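Long-range contacts in lysine/ornithine decarboxylase (Vibrio vulnificus, PDB 2PLJ), which probably decarboxylates both lysine and ornithine with the help of pyridoxal phosphate, releasing cadaverine and putrescine: residues 207-213 and 247-253; 325-330 and 388-394; 356-360 and 396-400. One frame throughout, in Å; residues are numbered along the deposited sequence.

Contact 1: residues 207-213 and 247-253; sequences RIKGLSF and LSTLDIG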
loop_
_atom_site.group_PDB
_atom_site.type_symbol
_atom_site.label_atom_id
_atom_site.label_comp_id
_atom_site.label_asym_id
_atom_site.label_seq_id
_atom_site.Cartn_x
_atom_site.Cartn_y
_atom_site.Cartn_z
ATOM N N ARG A 207 -20.197 -5.848 -31.729
ATOM C CA ARG A 207 -20.303 -7.284 -31.474
ATOM C C ARG A 207 -20.257 -7.592 -29.979
ATOM O O ARG A 207 -19.377 -7.098 -29.260
ATOM C CB ARG A 207 -19.169 -8.031 -32.184
ATOM C CG ARG A 207 -19.074 -9.523 -31.811
ATOM C CD ARG A 207 -18.104 -10.313 -32.698
ATOM N NE ARG A 207 -17.775 -11.603 -32.080
ATOM C CZ ARG A 207 -18.562 -12.680 -32.124
ATOM N NH1 ARG A 207 -19.722 -12.637 -32.779
ATOM N NH2 ARG A 207 -18.189 -13.802 -31.516
ATOM N N ILE A 208 -21.196 -8.424 -29.540
ATOM C CA ILE A 208 -21.168 -8.954 -28.173
ATOM C C ILE A 208 -20.663 -10.403 -28.226
ATOM O O ILE A 208 -21.303 -11.274 -28.859
ATOM C CB ILE A 208 -22.565 -8.877 -27.489
ATOM C CG1 ILE A 208 -23.093 -7.420 -27.418
ATOM C CG2 ILE A 208 -22.513 -9.541 -26.097
ATOM C CD1 ILE A 208 -22.157 -6.411 -26.743
ATOM N N LYS A 209 -19.528 -10.644 -27.573
ATOM C CA LYS A 209 -18.915 -11.971 -27.449
ATOM C C LYS A 209 -19.728 -12.833 -26.476
ATOM O O LYS A 209 -19.939 -14.011 -26.714
ATOM C CB LYS A 209 -17.478 -11.851 -26.941
ATOM C CG LYS A 209 -16.728 -13.174 -26.959
ATOM C CD LYS A 209 -15.278 -13.013 -26.507
ATOM C CE LYS A 209 -14.528 -14.351 -26.588
ATOM N NZ LYS A 209 -14.241 -14.700 -28.018
ATOM N N GLY A 210 -20.218 -12.233 -25.394
ATOM C CA GLY A 210 -20.963 -13.018 -24.419
ATOM C C GLY A 210 -21.111 -12.282 -23.101
ATOM O O GLY A 210 -21.142 -11.043 -23.080
ATOM N N LEU A 211 -21.191 -13.063 -22.018
ATOM C CA LEU A 211 -21.425 -12.546 -20.665
ATOM C C LEU A 211 -20.274 -12.912 -19.734
ATOM O O LEU A 211 -19.567 -13.904 -19.957
ATOM C CB LEU A 211 -22.721 -13.116 -20.076
ATOM C CG LEU A 211 -24.007 -12.966 -20.896
ATOM C CD1 LEU A 211 -25.207 -13.592 -20.132
ATOM C CD2 LEU A 211 -24.278 -11.513 -21.180
ATOM N N SER A 212 -20.099 -12.118 -18.679
ATOM C CA SER A 212 -19.100 -12.448 -17.663
ATOM C C SER A 212 -19.622 -12.077 -16.296
ATOM O O SER A 212 -20.567 -11.283 -16.167
ATOM C CB SER A 212 -17.777 -11.724 -17.934
ATOM O OG SER A 212 -17.879 -10.347 -17.621
ATOM N N PHE A 213 -19.006 -12.645 -15.268
ATOM C CA PHE A 213 -19.282 -12.191 -13.923
ATOM C C PHE A 213 -18.068 -12.507 -13.063
ATOM O O PHE A 213 -17.198 -13.298 -13.479
ATOM C CB PHE A 213 -20.541 -12.864 -13.357
ATOM C CG PHE A 213 -20.428 -14.377 -13.238
ATOM C CD1 PHE A 213 -19.696 -14.959 -12.173
ATOM C CD2 PHE A 213 -21.047 -15.208 -14.183
ATOM C CE1 PHE A 213 -19.589 -16.368 -12.069
ATOM C CE2 PHE A 213 -20.948 -16.599 -14.105
ATOM C CZ PHE A 213 -20.248 -17.197 -13.043
ATOM N N LEU A 247 -25.313 -15.503 -28.053
ATOM C CA LEU A 247 -24.020 -15.256 -27.374
ATOM C C LEU A 247 -23.129 -16.487 -27.387
ATOM O O LEU A 247 -23.608 -17.619 -27.155
ATOM C CB LEU A 247 -24.240 -14.774 -25.944
ATOM C CG LEU A 247 -25.144 -13.544 -25.801
ATOM C CD1 LEU A 247 -25.079 -13.024 -24.361
ATOM C CD2 LEU A 247 -24.777 -12.444 -26.803
ATOM N N SER A 248 -21.845 -16.276 -27.663
ATOM C CA SER A 248 -20.928 -17.404 -27.844
ATOM C C SER A 248 -20.176 -17.830 -26.583
ATOM O O SER A 248 -19.673 -18.956 -26.517
ATOM C CB SER A 248 -19.917 -17.099 -28.966
ATOM O OG SER A 248 -18.933 -16.167 -28.528
ATOM N N THR A 249 -20.112 -16.948 -25.592
ATOM C CA THR A 249 -19.129 -17.107 -24.489
ATOM C C THR A 249 -19.729 -16.778 -23.124
ATOM O O THR A 249 -20.490 -15.813 -23.010
ATOM C CB THR A 249 -17.915 -16.183 -24.740
ATOM O OG1 THR A 249 -17.415 -16.390 -26.072
ATOM C CG2 THR A 249 -16.799 -16.379 -23.704
ATOM N N LEU A 250 -19.382 -17.602 -22.122
ATOM C CA LEU A 250 -19.603 -17.289 -20.707
ATOM C C LEU A 250 -18.261 -17.274 -20.023
ATOM O O LEU A 250 -17.512 -18.256 -20.107
ATOM C CB LEU A 250 -20.495 -18.341 -20.031
ATOM C CG LEU A 250 -20.771 -18.019 -18.569
ATOM C CD1 LEU A 250 -21.429 -16.614 -18.464
ATOM C CD2 LEU A 250 -21.658 -19.103 -17.932
ATOM N N ASP A 251 -17.967 -16.176 -19.331
ATOM C CA ASP A 251 -16.713 -16.042 -18.576
ATOM C C ASP A 251 -17.110 -16.021 -17.094
ATOM O O ASP A 251 -17.806 -15.090 -16.671
ATOM C CB ASP A 251 -16.052 -14.726 -19.016
ATOM C CG ASP A 251 -14.834 -14.338 -18.188
ATOM O OD1 ASP A 251 -14.552 -14.951 -17.130
ATOM O OD2 ASP A 251 -14.166 -13.378 -18.644
ATOM N N ILE A 252 -16.710 -17.044 -16.330
ATOM C CA ILE A 252 -17.162 -17.205 -14.933
ATOM C C ILE A 252 -16.274 -16.514 -13.874
ATOM O O ILE A 252 -16.450 -16.696 -12.671
ATOM C CB ILE A 252 -17.390 -18.698 -14.550
ATOM C CG1 ILE A 252 -16.052 -19.476 -14.606
ATOM C CG2 ILE A 252 -18.467 -19.334 -15.468
ATOM C CD1 ILE A 252 -16.111 -20.849 -13.946
ATOM N N GLY A 253 -15.346 -15.708 -14.366
ATOM C CA GLY A 253 -14.452 -14.900 -13.531
ATOM C C GLY A 253 -13.485 -15.695 -12.665
ATOM O O GLY A 253 -13.101 -16.842 -13.005
HETATM O O HOH W 1 -16.418 -16.402 -29.114
#

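Contact 2: residues 325-330 and 388-394; sequences YGSFSG and YTSATAT. With P3T ((4-{[(4-aminobutyl)amino]methyl}-5-hydroxy-6-methylpyridin-3-yl)methyl dihydrogen phosphate), chain D.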
loop_
_atom_site.group_PDB
_atom_site.type_symbol
_atom_site.label_atom_id
_atom_site.label_comp_id
_atom_site.label_asym_id
_atom_site.label_seq_id
_atom_site.Cartn_x
_atom_site.Cartn_y
_atom_site.Cartn_z
ATOM N N TYR A 325 3.498 -2.385 5.057
ATOM C CA TYR A 325 3.763 -1.474 3.922
ATOM C C TYR A 325 4.521 -2.172 2.795
ATOM O O TYR A 325 4.835 -1.559 1.753
ATOM C CB TYR A 325 4.544 -0.266 4.416
ATOM C CG TYR A 325 3.668 0.705 5.196
ATOM C CD1 TYR A 325 2.791 1.591 4.519
ATOM C CD2 TYR A 325 3.694 0.736 6.599
ATOM C CE1 TYR A 325 1.981 2.482 5.212
ATOM C CE2 TYR A 325 2.910 1.646 7.286
ATOM C CZ TYR A 325 2.070 2.528 6.585
ATOM O OH TYR A 325 1.293 3.417 7.300
ATOM N N GLY A 326 4.785 -3.457 3.026
ATOM C CA GLY A 326 5.546 -4.296 2.103
ATOM C C GLY A 326 4.777 -5.558 1.726
ATOM O O GLY A 326 3.641 -5.485 1.235
ATOM N N SER A 327 5.386 -6.730 1.963
ATOM C CA SER A 327 4.784 -7.993 1.512
ATOM C C SER A 327 3.530 -8.353 2.264
ATOM O O SER A 327 2.672 -9.087 1.737
ATOM C CB SER A 327 5.764 -9.175 1.621
ATOM O OG SER A 327 7.000 -8.895 0.998
ATOM N N PHE A 328 3.382 -7.778 3.475
ATOM C CA PHE A 328 2.182 -8.030 4.300
ATOM C C PHE A 328 1.100 -6.989 4.127
ATOM O O PHE A 328 0.164 -6.908 4.925
ATOM C CB PHE A 328 2.587 -8.209 5.766
ATOM C CG PHE A 328 3.400 -9.453 5.991
ATOM C CD1 PHE A 328 2.776 -10.695 6.186
ATOM C CD2 PHE A 328 4.800 -9.407 5.938
ATOM C CE1 PHE A 328 3.553 -11.864 6.370
ATOM C CE2 PHE A 328 5.576 -10.579 6.109
ATOM C CZ PHE A 328 4.953 -11.801 6.328
ATOM N N SER A 329 1.227 -6.190 3.052
ATOM C CA SER A 329 0.219 -5.176 2.740
ATOM C C SER A 329 -1.178 -5.801 2.545
ATOM O O SER A 329 -2.178 -5.098 2.731
ATOM C CB SER A 329 0.637 -4.381 1.490
ATOM O OG SER A 329 0.852 -5.259 0.368
ATOM N N GLY A 330 -1.226 -7.097 2.175
ATOM C CA GLY A 330 -2.496 -7.875 2.094
ATOM C C GLY A 330 -3.264 -7.948 3.419
ATOM O O GLY A 330 -4.479 -8.092 3.430
ATOM N N TYR A 388 -1.689 -10.860 -4.035
ATOM C CA TYR A 388 -2.071 -9.594 -3.351
ATOM C C TYR A 388 -1.170 -9.363 -2.127
ATOM O O TYR A 388 -1.650 -9.081 -1.012
ATOM C CB TYR A 388 -3.575 -9.582 -2.979
ATOM C CG TYR A 388 -4.462 -10.013 -4.132
ATOM C CD1 TYR A 388 -4.639 -9.184 -5.250
ATOM C CD2 TYR A 388 -5.103 -11.274 -4.115
ATOM C CE1 TYR A 388 -5.456 -9.574 -6.307
ATOM C CE2 TYR A 388 -5.940 -11.690 -5.182
ATOM C CZ TYR A 388 -6.079 -10.842 -6.291
ATOM O OH TYR A 388 -6.864 -11.217 -7.339
ATOM N N THR A 389 0.131 -9.516 -2.367
ATOM C CA THR A 389 1.159 -9.290 -1.329
ATOM C C THR A 389 2.143 -8.225 -1.859
ATOM O O THR A 389 1.904 -7.017 -1.685
ATOM C CB THR A 389 1.838 -10.643 -0.934
ATOM O OG1 THR A 389 2.293 -11.308 -2.143
ATOM C CG2 THR A 389 0.837 -11.550 -0.184
ATOM N N SER A 390 3.195 -8.664 -2.559
ATOM C CA SER A 390 4.137 -7.780 -3.221
ATOM C C SER A 390 3.423 -6.879 -4.245
ATOM O O SER A 390 3.808 -5.712 -4.426
ATOM C CB SER A 390 5.227 -8.588 -3.947
ATOM O OG SER A 390 4.663 -9.536 -4.826
ATOM N N ALA A 391 2.320 -7.384 -4.822
ATOM C CA ALA A 391 1.577 -6.597 -5.803
ATOM C C ALA A 391 1.078 -5.272 -5.192
ATOM O O ALA A 391 0.881 -4.293 -5.908
ATOM C CB ALA A 391 0.404 -7.408 -6.419
ATOM N N THR A 392 0.822 -5.276 -3.876
ATOM C CA THR A 392 0.248 -4.116 -3.209
ATOM C C THR A 392 1.249 -3.452 -2.231
ATOM O O THR A 392 0.858 -2.687 -1.347
ATOM C CB THR A 392 -1.106 -4.457 -2.506
ATOM O OG1 THR A 392 -0.912 -5.555 -1.617
ATOM C CG2 THR A 392 -2.150 -4.794 -3.540
ATOM N N ALA A 393 2.540 -3.783 -2.383
ATOM C CA ALA A 393 3.589 -3.166 -1.570
ATOM C C ALA A 393 3.740 -1.670 -1.879
ATOM O O ALA A 393 3.393 -1.207 -3.008
ATOM C CB ALA A 393 4.942 -3.909 -1.751
ATOM N N THR A 394 4.310 -0.931 -0.899
ATOM C CA THR A 394 4.550 0.508 -1.028
ATOM C C THR A 394 6.063 0.768 -0.896
ATOM O O THR A 394 6.841 -0.167 -0.636
ATOM C CB THR A 394 3.847 1.309 0.078
ATOM O OG1 THR A 394 4.614 1.193 1.305
ATOM C CG2 THR A 394 2.402 0.806 0.295
HETATM O OAE P3T D . -9.023 -15.512 -8.697
HETATM P PAU P3T D . -8.982 -14.163 -7.858
HETATM O OAF P3T D . -7.465 -13.695 -7.643
HETATM O OAC P3T D . -9.750 -14.198 -6.549
HETATM O OAP P3T D . -9.609 -12.939 -8.712
HETATM C CAM P3T D . -8.966 -12.582 -10.007
HETATM C CAS P3T D . -9.924 -11.583 -10.672
HETATM C CAH P3T D . -10.532 -12.076 -11.834
HETATM N NAO P3T D . -11.398 -11.312 -12.502
HETATM C CAQ P3T D . -11.743 -10.098 -12.089
HETATM C CAA P3T D . -12.785 -9.293 -12.905
HETATM C CAR P3T D . -11.194 -9.554 -10.909
HETATM O OAD P3T D . -11.554 -8.319 -10.528
HETATM C CAT P3T D . -10.268 -10.316 -10.166
HETATM C CAG P3T D . -9.660 -9.749 -9.004
HETATM N NAN P3T D . -10.277 -8.779 -8.344
HETATM C CAL P3T D . -9.767 -8.053 -7.137
HETATM C CAK P3T D . -9.231 -8.997 -6.049
HETATM C CAJ P3T D . -8.664 -8.075 -4.925
HETATM C CAI P3T D . -8.090 -8.905 -3.771
HETATM N NAB P3T D . -7.741 -8.064 -2.601
#

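Contact 3: residues 356-360 and 396-400; sequences GPTCD and FNFFK. With P3T ((4-{[(4-aminobutyl)amino]methyl}-5-hydroxy-6-methylpyridin-3-yl)methyl dihydrogen phosphate), chain E.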
loop_
_atom_site.group_PDB
_atom_site.type_symbol
_atom_site.label_atom_id
_atom_site.label_comp_id
_atom_site.label_asym_id
_atom_site.label_seq_id
_atom_site.Cartn_x
_atom_site.Cartn_y
_atom_site.Cartn_z
ATOM N N GLY A 356 6.346 -4.725 11.714
ATOM C CA GLY A 356 7.082 -4.432 10.487
ATOM C C GLY A 356 8.197 -3.402 10.727
ATOM O O GLY A 356 8.412 -2.929 11.892
ATOM N N PRO A 357 8.908 -3.041 9.659
ATOM C CA PRO A 357 10.076 -2.148 9.793
ATOM C C PRO A 357 9.765 -0.652 9.890
ATOM O O PRO A 357 10.619 0.123 10.339
ATOM C CB PRO A 357 10.863 -2.419 8.509
ATOM C CG PRO A 357 9.794 -2.738 7.501
ATOM C CD PRO A 357 8.737 -3.516 8.264
ATOM N N THR A 358 8.581 -0.216 9.461
ATOM C CA THR A 358 8.314 1.229 9.465
ATOM C C THR A 358 8.048 1.836 10.829
ATOM O O THR A 358 7.787 1.123 11.798
ATOM C CB THR A 358 7.142 1.629 8.546
ATOM O OG1 THR A 358 5.905 1.237 9.145
ATOM C CG2 THR A 358 7.323 1.040 7.158
ATOM N N CYS A 359 8.111 3.162 10.898
ATOM C CA CYS A 359 7.932 3.853 12.199
ATOM C C CYS A 359 6.476 3.958 12.663
ATOM O O CYS A 359 6.166 4.512 13.737
ATOM C CB CYS A 359 8.601 5.230 12.241
ATOM S SG CYS A 359 10.409 5.103 12.563
ATOM N N ASP A 360 5.593 3.357 11.894
ATOM C CA ASP A 360 4.185 3.442 12.113
ATOM C C ASP A 360 3.714 2.381 13.097
ATOM O O ASP A 360 3.986 1.197 12.932
ATOM C CB ASP A 360 3.503 3.231 10.771
ATOM C CG ASP A 360 2.125 3.784 10.741
ATOM O OD1 ASP A 360 1.447 3.775 11.800
ATOM O OD2 ASP A 360 1.739 4.255 9.649
ATOM N N PHE A 396 6.937 3.161 1.476
ATOM C CA PHE A 396 6.831 4.046 2.623
ATOM C C PHE A 396 8.100 3.976 3.453
ATOM O O PHE A 396 8.677 2.891 3.614
ATOM C CB PHE A 396 5.657 3.620 3.493
ATOM C CG PHE A 396 5.388 4.566 4.631
ATOM C CD1 PHE A 396 5.337 5.962 4.397
ATOM C CD2 PHE A 396 5.147 4.073 5.921
ATOM C CE1 PHE A 396 5.072 6.871 5.452
ATOM C CE2 PHE A 396 4.859 4.982 6.996
ATOM C CZ PHE A 396 4.820 6.373 6.748
ATOM N N ASN A 397 8.541 5.147 3.931
ATOM C CA ASN A 397 9.810 5.298 4.669
ATOM C C ASN A 397 11.035 5.021 3.781
ATOM O O ASN A 397 12.162 5.065 4.273
ATOM C CB ASN A 397 9.872 4.330 5.857
ATOM C CG ASN A 397 9.737 4.997 7.199
ATOM O OD1 ASN A 397 9.195 4.400 8.119
ATOM N ND2 ASN A 397 10.324 6.198 7.358
ATOM N N PHE A 398 10.829 4.722 2.494
ATOM C CA PHE A 398 11.899 4.213 1.619
ATOM C C PHE A 398 12.539 2.886 2.099
ATOM O O PHE A 398 13.669 2.561 1.715
ATOM C CB PHE A 398 13.003 5.268 1.371
ATOM C CG PHE A 398 12.545 6.494 0.624
ATOM C CD1 PHE A 398 11.420 6.450 -0.204
ATOM C CD2 PHE A 398 13.266 7.696 0.726
ATOM C CE1 PHE A 398 11.005 7.592 -0.927
ATOM C CE2 PHE A 398 12.854 8.832 0.009
ATOM C CZ PHE A 398 11.733 8.773 -0.824
ATOM N N PHE A 399 11.840 2.099 2.914
ATOM C CA PHE A 399 12.380 0.767 3.187
ATOM C C PHE A 399 12.401 -0.039 1.893
ATOM O O PHE A 399 11.459 0.053 1.101
ATOM C CB PHE A 399 11.580 0.010 4.255
ATOM C CG PHE A 399 12.069 0.258 5.630
ATOM C CD1 PHE A 399 13.240 -0.360 6.080
ATOM C CD2 PHE A 399 11.416 1.164 6.465
ATOM C CE1 PHE A 399 13.740 -0.106 7.356
ATOM C CE2 PHE A 399 11.906 1.435 7.754
ATOM C CZ PHE A 399 13.075 0.792 8.196
ATOM N N LYS A 400 13.471 -0.806 1.679
ATOM C CA LYS A 400 13.614 -1.637 0.462
ATOM C C LYS A 400 12.527 -2.712 0.438
ATOM O O LYS A 400 12.174 -3.279 1.492
ATOM C CB LYS A 400 15.038 -2.231 0.411
ATOM C CG LYS A 400 15.279 -3.391 -0.564
ATOM C CD LYS A 400 15.237 -4.768 0.181
ATOM C CE LYS A 400 15.735 -5.942 -0.670
ATOM N NZ LYS A 400 15.281 -7.256 -0.082
HETATM O OAE P3T E . 4.287 15.324 12.530
HETATM P PAU P3T E . 3.742 13.865 12.148
HETATM O OAF P3T E . 3.768 13.762 10.553
HETATM O OAC P3T E . 2.400 13.498 12.797
HETATM O OAP P3T E . 4.716 12.780 12.675
HETATM C CAM P3T E . 6.117 12.752 12.111
HETATM C CAS P3T E . 6.930 11.756 12.945
HETATM C CAH P3T E . 7.952 12.324 13.726
HETATM N NAO P3T E . 8.705 11.554 14.495
HETATM C CAQ P3T E . 8.567 10.222 14.592
HETATM C CAA P3T E . 9.477 9.378 15.520
HETATM C CAR P3T E . 7.558 9.593 13.829
HETATM O OAD P3T E . 7.400 8.271 13.914
HETATM C CAT P3T E . 6.713 10.371 13.002
HETATM C CAG P3T E . 5.724 9.709 12.211
HETATM N NAN P3T E . 5.228 8.530 12.605
HETATM C CAL P3T E . 4.216 7.683 11.883
HETATM C CAK P3T E . 3.067 8.471 11.253
HETATM C CAJ P3T E . 2.157 7.498 10.458
HETATM C CAI P3T E . 0.910 8.224 9.906
HETATM N NAB P3T E . -0.017 7.263 9.262
#

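Contact 1: residues 207-213 and 247-253
L211 is tied to the adjoining strand through both of its backbone polar atoms: its N donates to T249 O at 3.0 Å, and its O receives the N-H of D251 at 2.8 Å. F213 N continues the pattern by bonding to D251 O, while at the other end S248 N reaches K209 O along a more bent path, with an angle of 137° at the hydrogen. Glycine suits position 210, where G210 CA lies 3.2 Å from T249 O in a CA-H...O contact and the backbone angles are ones that glycine readily adopts. This parallel pair, strands 207-212 and 249-251, with helix 223-241 between them in sequence, is a beta-alpha-beta unit of the beta/alpha barrel.

Apolar groups pack against two helices. L211 and L250 meet C232 of helix 223-241, while L247 and I208 lie against helix 191-203, where L211 touches I198 as well. L247 crosses L211 at about a right angle, CD1 to CD2 3.6 Å, and its other methyl meets I208. Chi1 of 62° turns the F213 ring back toward I252, whose CA sits over its face in a CH-pi contact, 3.9 Å from the centroid.

Polar side chains gather at the start of the strands. K209, extended as far as CE, passes T249 with CG 3.4 Å from OG1; its NZ forms a salt bridge to E167 and shares a water with S248 OG. T249 OG1 donates to S248 OG. On the face opposite L211 and L250, D251 makes an Asx turn, OD1 accepting from G253 N at 3.0 Å, which restrains its carboxylate beside S212 CB.

Contact 2: residues 325-330 and 388-394
Y325 O is gripped twice by T394, whose N donates over 2.8 Å from a position tilted out of the carbonyl plane, and whose OG1 donates over 2.8 Å within that plane, on a lone pair. Chi1 of 78° brings the hydroxyl back over its own backbone to make this second bond, and leaves it at the edge of the Y325 ring. A hydroxyl suits this place because it can donate to Y325 O and accept from F396 N at once.

A second polar cluster centres on S329. Its OG donates to G326 O at 2.9 Å, and the same carbonyl accepts S329 N, so the turn 326-329 is closed by both backbone and side chain. T392 OG1 lies 2.7 Å from S329 OG, but its proton has T389 O within reach as well. Glycine at 330 leaves no side chain to collide with Y388 O, which lies 3.4 Å from G330 CA, and A393 CB rests against G326 O.

Y388 carries the contact into the ligand pocket. Its OH donates to phosphate oxygen OAF of P3T at 2.6 Å, and the ligand's carbon CAI stands 3.5 Å above the ring plane, over its centre.

F333 of the second subunit stacks on Y325. S327 and S390 both touch L58 of strand 57-61. Residues 325-330 lead from strand 315-320 into helix 330-333, and 388-394 belong to the connection between strands 379-382 and 403-407.

Contact 3: residues 356-360 and 396-400
Part of the active-site wall that this chain lends to the second subunit is built where C359 meets N397, consistent with the shared, dimer-interface sites of this decarboxylase family. C359 N donates to N397 OD1 at 3.2 Å, in a fairly straight bond of 161° that approaches nearly end-on to the amide C=O. Asparagine suits the place twice over: its backbone has a positive phi of 66°, which this residue tolerates well, and its amide can face two partners. OD1 holds the loop of C359, while ND2 makes a weak hydrogen bond to E111 of the second subunit. Its chi1 of -108° lies away from the staggered positions, perhaps the cost of serving both partners.

Two aromatic rings brace the same loop. P357 CB sits squarely over the centre of the F399 ring, a CH-pi contact 3.8 Å from the centroid, and P357 O approaches F399 CE2 to 3.2 Å. T358 crosses F396 at about a right angle, CG2 lying 3.9 Å from CD2. The branched T358 thus offers a methyl to the ring, while its OG1 accepts a weak bond from D360 N and is hydrogen-bonded to D363.

With the loop so fixed, C359 and D360 face the P3T molecule bound by the second subunit. D360 OD2 comes within 3.4 Å of carbon CAJ in the ligand's aliphatic chain and 3.5 Å of its terminal amine NAB; a carboxylate suits this amine end. C359 CB, in the conformer described, lies near the ring hydroxyl OAD.

K186 of the second subunit donates to T358 O and D360 O across the interface. Within the chain, the loop of residues 356-360 follows strand 349-355, and that of residues 396-400 precedes strand 403-407.

Overall arrangement
Contacts 2 and 3 adjoin, with centres 12 Å apart and segments that alternate along the chain. Y325 OH of contact 2 lies 2.5 Å from D360 OD2 of contact 3, a probable hydrogen bond, and Y325 CZ packs 3.5 Å from F396 CD2. Contact 1 stands apart in the barrel, its centre 32 Å from that of contact 2 and 44 Å from that of contact 3, on the opposite side of the chain's centre. One ligand relates contacts 1 and 2: the nearest atoms of G253 and the P3T whose phosphate Y388 holds are about 5 Å apart. Contact 3, with Y325 of contact 2, faces the P3T of the second subunit, so the chain contributes to both active sites.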